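Local coordinates for protein mevalonate diphosphate decarboxylase (Legionella pneumophila, PDB 3LTO) that probably catalyses the ATP-dependent decarboxylation of mevalonate diphosphate in isoprenoid biosynthesis, at residues L176-I181 with N287-Y292; K274-V279 with T297-Q302. All coordinates share one frame; numbering follows the deposited sequence.

How the contacts relate
The two contacts illustrate how one domain changes its chemistry from sheet to rim. Contact 1 is a partly buried antiparallel strand pair held chiefly by backbone hydrogen bonds; contact 2 lies at the surface, about 11 Å away between centres, where four side chains and the backbone of a glycine bring the end of one helix and the loop after it against another helix. They share neighbours. Strand 288-292 of contact 1 leads on to helix 297-308 of contact 2, and the loop of contact 2 enters strand 279-281, whose Val279 N lies 2.8 Å from Leu291 O, probably hydrogen-bonded. Tyr292 joins the two, its ring packing on both Pro278 and Ala300.

Contact 1 (L176-I181 with N287-Y292); sequences LLHQVI and NVHLLY
The first torsion of Gln179 (chi1 -57°) sets CG beside its own backbone N, and an extended chain then carries OE1 to the edge of the Tyr292 ring, 3.3 Å from CE2, with amide and ring nearly perpendicular. A water closes this corner, donating to Gln179 OE1 at 2.6 Å and accepting from Tyr292 OH. On the other face, His178 has CG anti to its backbone N (chi1 166°), which lays its ring rim to rim with His289. The planes differ by only 6°, and His178 CE1 comes 3.0 Å from His289 ND1, while His178 ND1 makes a weak hydrogen bond to Leu290 O. Val180 CG1 sits over one face of the His289 ring in a CH-pi contact, 4.2 Å from its centroid.

Between these two faces runs a regular antiparallel ladder: Leu177, Gln179 and Ile181 form hydrogen-bonded pairs with Tyr292, Leu290 and Val288, as in Leu290 N to Gln179 O at 2.7 Å. These are the two central strands of the sheet in the C-terminal domain, and helices 258-274 and 297-308 cover the face of Ile181, Leu290 and Tyr292. The backbone thus fixes the register and the side chains add weaker links; the short CE1 to ND1 approach leaves the orientation of the His178 ring somewhat uncertain, and if it is placed as modelled, His289 ND1 would probably be unprotonated on that side.

Contact 2 (K274-V279 with T297-Q302); sequences KGDGPV and TDLARQ
A single direct hydrogen bond joins the segments, from Lys274 NZ to Gln302 OE1 at 2.7 Å. The two chains come from opposite directions. Lys274 bends at its second torsion (chi2 -62°) and then runs straight outward, while Gln302 is extended along its whole length, so the ammonium group meets the amide oxygen at the end of both. NZ approaches at a C=O...N angle of 147°, somewhat tilted from the carbonyl plane, and CE follows it in, 3.1 Å from Gln302 OE1.

Nonpolar contact centres on Leu299, one turn earlier on the same helix. Its CG stands anti to the backbone N (chi1 -173°), which sends the two methyls out toward the loop. CD1 lies 4.2 Å from Lys274 CG, beside the aliphatic part of that chain, and CD2 faces Asp276 and the backbone of Gly277, whose N is 3.9 Å away. Phe270 of helix 258-274 also touches this leucine. Here the C-terminal end of helix 258-274, which stops as Gly275 takes a positive phi, meets the first turns of helix 297-308; these two helices pack on the same face of the antiparallel sheet in the C-terminal domain, and the loop from Gly275 onward leads into the edge strand 279-281.

Charged and backbone groups hold the loop itself in place. Asp276 OD2 passes 3.4 Å from Leu299 CD2, a van der Waals approach, whereas the carboxylate finds its main partner in Arg293, which forms a salt bridge to OD1. Gln296 adds a weak hydrogen bond to OD2 and, together with Trp228, grips the carbonyl oxygen of the buried Gly277.

Contact 1 (L176-I181 with N287-Y292)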
# COMPACT_ATOMS: atom_id res chain seq x y z
N LEU A 176 -22.64 -14.53 9.72
CA LEU A 176 -23.32 -15.15 8.59
C LEU A 176 -23.29 -16.66 8.77
O LEU A 176 -22.42 -17.18 9.46
CB LEU A 176 -22.61 -14.80 7.29
CG LEU A 176 -22.48 -13.32 6.93
CD1 LEU A 176 -21.59 -13.18 5.70
CD2 LEU A 176 -23.87 -12.72 6.69
N LEU A 177 -24.24 -17.36 8.17
CA LEU A 177 -24.24 -18.81 8.24
C LEU A 177 -23.48 -19.24 6.99
O LEU A 177 -23.84 -18.86 5.89
CB LEU A 177 -25.66 -19.38 8.22
CG LEU A 177 -25.73 -20.91 8.12
CD1 LEU A 177 -25.04 -21.54 9.33
CD2 LEU A 177 -27.20 -21.35 8.05
N HIS A 178 -22.42 -20.03 7.17
CA HIS A 178 -21.60 -20.49 6.05
C HIS A 178 -21.69 -21.99 5.81
O HIS A 178 -21.36 -22.79 6.69
CB HIS A 178 -20.14 -20.08 6.29
CG HIS A 178 -19.15 -20.76 5.38
ND1 HIS A 178 -19.23 -20.70 4.01
CD2 HIS A 178 -18.03 -21.47 5.66
CE1 HIS A 178 -18.20 -21.34 3.48
NE2 HIS A 178 -17.46 -21.81 4.46
N GLN A 179 -22.16 -22.37 4.62
CA GLN A 179 -22.27 -23.78 4.25
C GLN A 179 -21.49 -24.04 2.96
O GLN A 179 -21.41 -23.18 2.08
CB GLN A 179 -23.73 -24.18 4.03
CG GLN A 179 -24.64 -23.94 5.21
CD GLN A 179 -26.08 -24.34 4.94
OE1 GLN A 179 -26.60 -24.11 3.85
NE2 GLN A 179 -26.72 -24.94 5.93
N VAL A 180 -20.92 -25.24 2.86
CA VAL A 180 -20.15 -25.63 1.69
C VAL A 180 -20.69 -26.91 1.06
O VAL A 180 -20.78 -27.96 1.71
CB VAL A 180 -18.67 -25.88 2.05
CG1 VAL A 180 -17.86 -26.08 0.79
CG2 VAL A 180 -18.13 -24.71 2.87
N ILE A 181 -21.06 -26.82 -0.21
CA ILE A 181 -21.54 -27.99 -0.93
C ILE A 181 -20.29 -28.64 -1.50
O ILE A 181 -19.66 -28.12 -2.42
CB ILE A 181 -22.49 -27.59 -2.07
CG1 ILE A 181 -23.74 -26.95 -1.48
CG2 ILE A 181 -22.84 -28.82 -2.91
CD1 ILE A 181 -24.54 -26.13 -2.47
N ASN A 287 -15.82 -27.12 -4.84
CA ASN A 287 -16.84 -26.82 -3.84
C ASN A 287 -17.61 -25.53 -4.11
O ASN A 287 -17.11 -24.61 -4.74
CB ASN A 287 -16.21 -26.73 -2.44
CG ASN A 287 -15.62 -28.05 -1.96
OD1 ASN A 287 -16.00 -29.13 -2.43
ND2 ASN A 287 -14.68 -27.97 -1.02
N VAL A 288 -18.85 -25.48 -3.63
CA VAL A 288 -19.68 -24.30 -3.80
C VAL A 288 -20.01 -23.76 -2.41
O VAL A 288 -20.52 -24.49 -1.56
CB VAL A 288 -20.99 -24.62 -4.55
CG1 VAL A 288 -21.89 -23.40 -4.58
CG2 VAL A 288 -20.67 -25.06 -5.98
N HIS A 289 -19.72 -22.48 -2.19
CA HIS A 289 -19.96 -21.85 -0.91
C HIS A 289 -21.25 -21.05 -0.83
O HIS A 289 -21.59 -20.27 -1.73
CB HIS A 289 -18.80 -20.92 -0.54
CG HIS A 289 -17.49 -21.64 -0.38
ND1 HIS A 289 -16.90 -21.86 0.84
CD2 HIS A 289 -16.69 -22.23 -1.30
CE1 HIS A 289 -15.80 -22.56 0.67
NE2 HIS A 289 -15.64 -22.80 -0.62
N LEU A 290 -21.97 -21.27 0.26
CA LEU A 290 -23.21 -20.57 0.51
C LEU A 290 -23.00 -19.69 1.73
O LEU A 290 -22.34 -20.08 2.69
CB LEU A 290 -24.34 -21.56 0.80
CG LEU A 290 -24.71 -22.63 -0.23
CD1 LEU A 290 -25.99 -23.33 0.23
CD2 LEU A 290 -24.92 -21.99 -1.61
N LEU A 291 -23.56 -18.48 1.68
CA LEU A 291 -23.48 -17.53 2.78
C LEU A 291 -24.89 -17.00 3.00
O LEU A 291 -25.54 -16.51 2.07
CB LEU A 291 -22.54 -16.37 2.44
CG LEU A 291 -21.05 -16.72 2.47
CD1 LEU A 291 -20.23 -15.54 2.00
CD2 LEU A 291 -20.66 -17.12 3.89
N TYR A 292 -25.37 -17.14 4.24
CA TYR A 292 -26.71 -16.71 4.62
C TYR A 292 -26.62 -15.69 5.73
O TYR A 292 -25.67 -15.70 6.51
CB TYR A 292 -27.52 -17.89 5.16
CG TYR A 292 -27.98 -18.91 4.14
CD1 TYR A 292 -29.13 -18.70 3.39
CD2 TYR A 292 -27.29 -20.11 3.97
CE1 TYR A 292 -29.58 -19.66 2.49
CE2 TYR A 292 -27.73 -21.08 3.07
CZ TYR A 292 -28.88 -20.85 2.34
OH TYR A 292 -29.33 -21.80 1.46
O HOH W 1 -28.87 -24.01 2.52

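Contact 2 (K274-V279 with T297-Q302)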
# COMPACT_ATOMS: atom_id res chain seq x y z
N LYS A 274 -38.39 -17.90 -4.00
CA LYS A 274 -38.46 -17.29 -2.67
C LYS A 274 -38.27 -15.78 -2.61
O LYS A 274 -38.70 -15.14 -1.65
CB LYS A 274 -37.40 -17.93 -1.76
CG LYS A 274 -37.54 -19.43 -1.56
CD LYS A 274 -38.86 -19.79 -0.89
CE LYS A 274 -39.03 -21.29 -0.81
NZ LYS A 274 -40.36 -21.70 -0.27
N GLY A 275 -37.63 -15.22 -3.63
CA GLY A 275 -37.39 -13.79 -3.63
C GLY A 275 -36.28 -13.45 -2.64
O GLY A 275 -36.07 -12.29 -2.29
N ASP A 276 -35.57 -14.48 -2.20
CA ASP A 276 -34.48 -14.32 -1.24
C ASP A 276 -33.67 -15.62 -1.25
O ASP A 276 -34.18 -16.68 -1.62
CB ASP A 276 -35.05 -14.04 0.16
CG ASP A 276 -33.98 -13.70 1.18
OD1 ASP A 276 -32.96 -13.09 0.81
OD2 ASP A 276 -34.16 -14.03 2.38
N GLY A 277 -32.41 -15.53 -0.85
CA GLY A 277 -31.59 -16.73 -0.83
C GLY A 277 -30.18 -16.48 -0.33
O GLY A 277 -29.91 -15.46 0.31
N PRO A 278 -29.26 -17.40 -0.62
CA PRO A 278 -27.88 -17.24 -0.17
C PRO A 278 -26.96 -16.53 -1.16
O PRO A 278 -27.25 -16.43 -2.35
CB PRO A 278 -27.45 -18.68 0.03
CG PRO A 278 -28.07 -19.35 -1.15
CD PRO A 278 -29.47 -18.75 -1.18
N VAL A 279 -25.86 -16.01 -0.64
CA VAL A 279 -24.87 -15.38 -1.49
C VAL A 279 -24.01 -16.60 -1.84
O VAL A 279 -23.78 -17.46 -0.98
CB VAL A 279 -24.06 -14.32 -0.70
CG1 VAL A 279 -22.75 -14.02 -1.42
CG2 VAL A 279 -24.90 -13.05 -0.56
N THR A 297 -31.58 -18.32 8.97
CA THR A 297 -31.42 -19.69 9.45
C THR A 297 -32.49 -20.64 8.91
O THR A 297 -32.17 -21.71 8.41
CB THR A 297 -31.44 -19.77 10.99
OG1 THR A 297 -30.39 -18.95 11.52
CG2 THR A 297 -31.23 -21.21 11.47
N ASP A 298 -33.75 -20.24 8.99
CA ASP A 298 -34.82 -21.09 8.50
C ASP A 298 -34.83 -21.27 6.99
O ASP A 298 -35.11 -22.35 6.49
CB ASP A 298 -36.19 -20.59 8.96
CG ASP A 298 -36.41 -20.77 10.45
OD1 ASP A 298 -35.82 -21.70 11.03
OD2 ASP A 298 -37.19 -19.98 11.03
N LEU A 299 -34.51 -20.20 6.26
CA LEU A 299 -34.49 -20.30 4.80
C LEU A 299 -33.39 -21.29 4.42
O LEU A 299 -33.57 -22.11 3.52
CB LEU A 299 -34.22 -18.93 4.17
CG LEU A 299 -34.33 -18.86 2.65
CD1 LEU A 299 -35.74 -19.24 2.23
CD2 LEU A 299 -34.00 -17.46 2.16
N ALA A 300 -32.27 -21.21 5.12
CA ALA A 300 -31.13 -22.08 4.87
C ALA A 300 -31.48 -23.54 5.12
O ALA A 300 -31.17 -24.42 4.30
CB ALA A 300 -29.96 -21.68 5.76
N ARG A 301 -32.12 -23.81 6.25
CA ARG A 301 -32.51 -25.18 6.58
C ARG A 301 -33.54 -25.67 5.56
O ARG A 301 -33.54 -26.85 5.18
CB ARG A 301 -33.10 -25.23 8.00
CG ARG A 301 -33.53 -26.63 8.45
CD ARG A 301 -34.01 -26.64 9.91
NE ARG A 301 -34.78 -27.84 10.22
CZ ARG A 301 -34.33 -29.09 10.09
NH1 ARG A 301 -33.10 -29.31 9.66
NH2 ARG A 301 -35.12 -30.12 10.37
N GLN A 302 -34.39 -24.77 5.09
CA GLN A 302 -35.40 -25.14 4.10
C GLN A 302 -34.75 -25.51 2.76
O GLN A 302 -35.16 -26.46 2.10
CB GLN A 302 -36.39 -23.98 3.90
CG GLN A 302 -37.44 -24.21 2.82
CD GLN A 302 -38.38 -23.02 2.65
OE1 GLN A 302 -39.24 -23.02 1.76
NE2 GLN A 302 -38.22 -22.00 3.50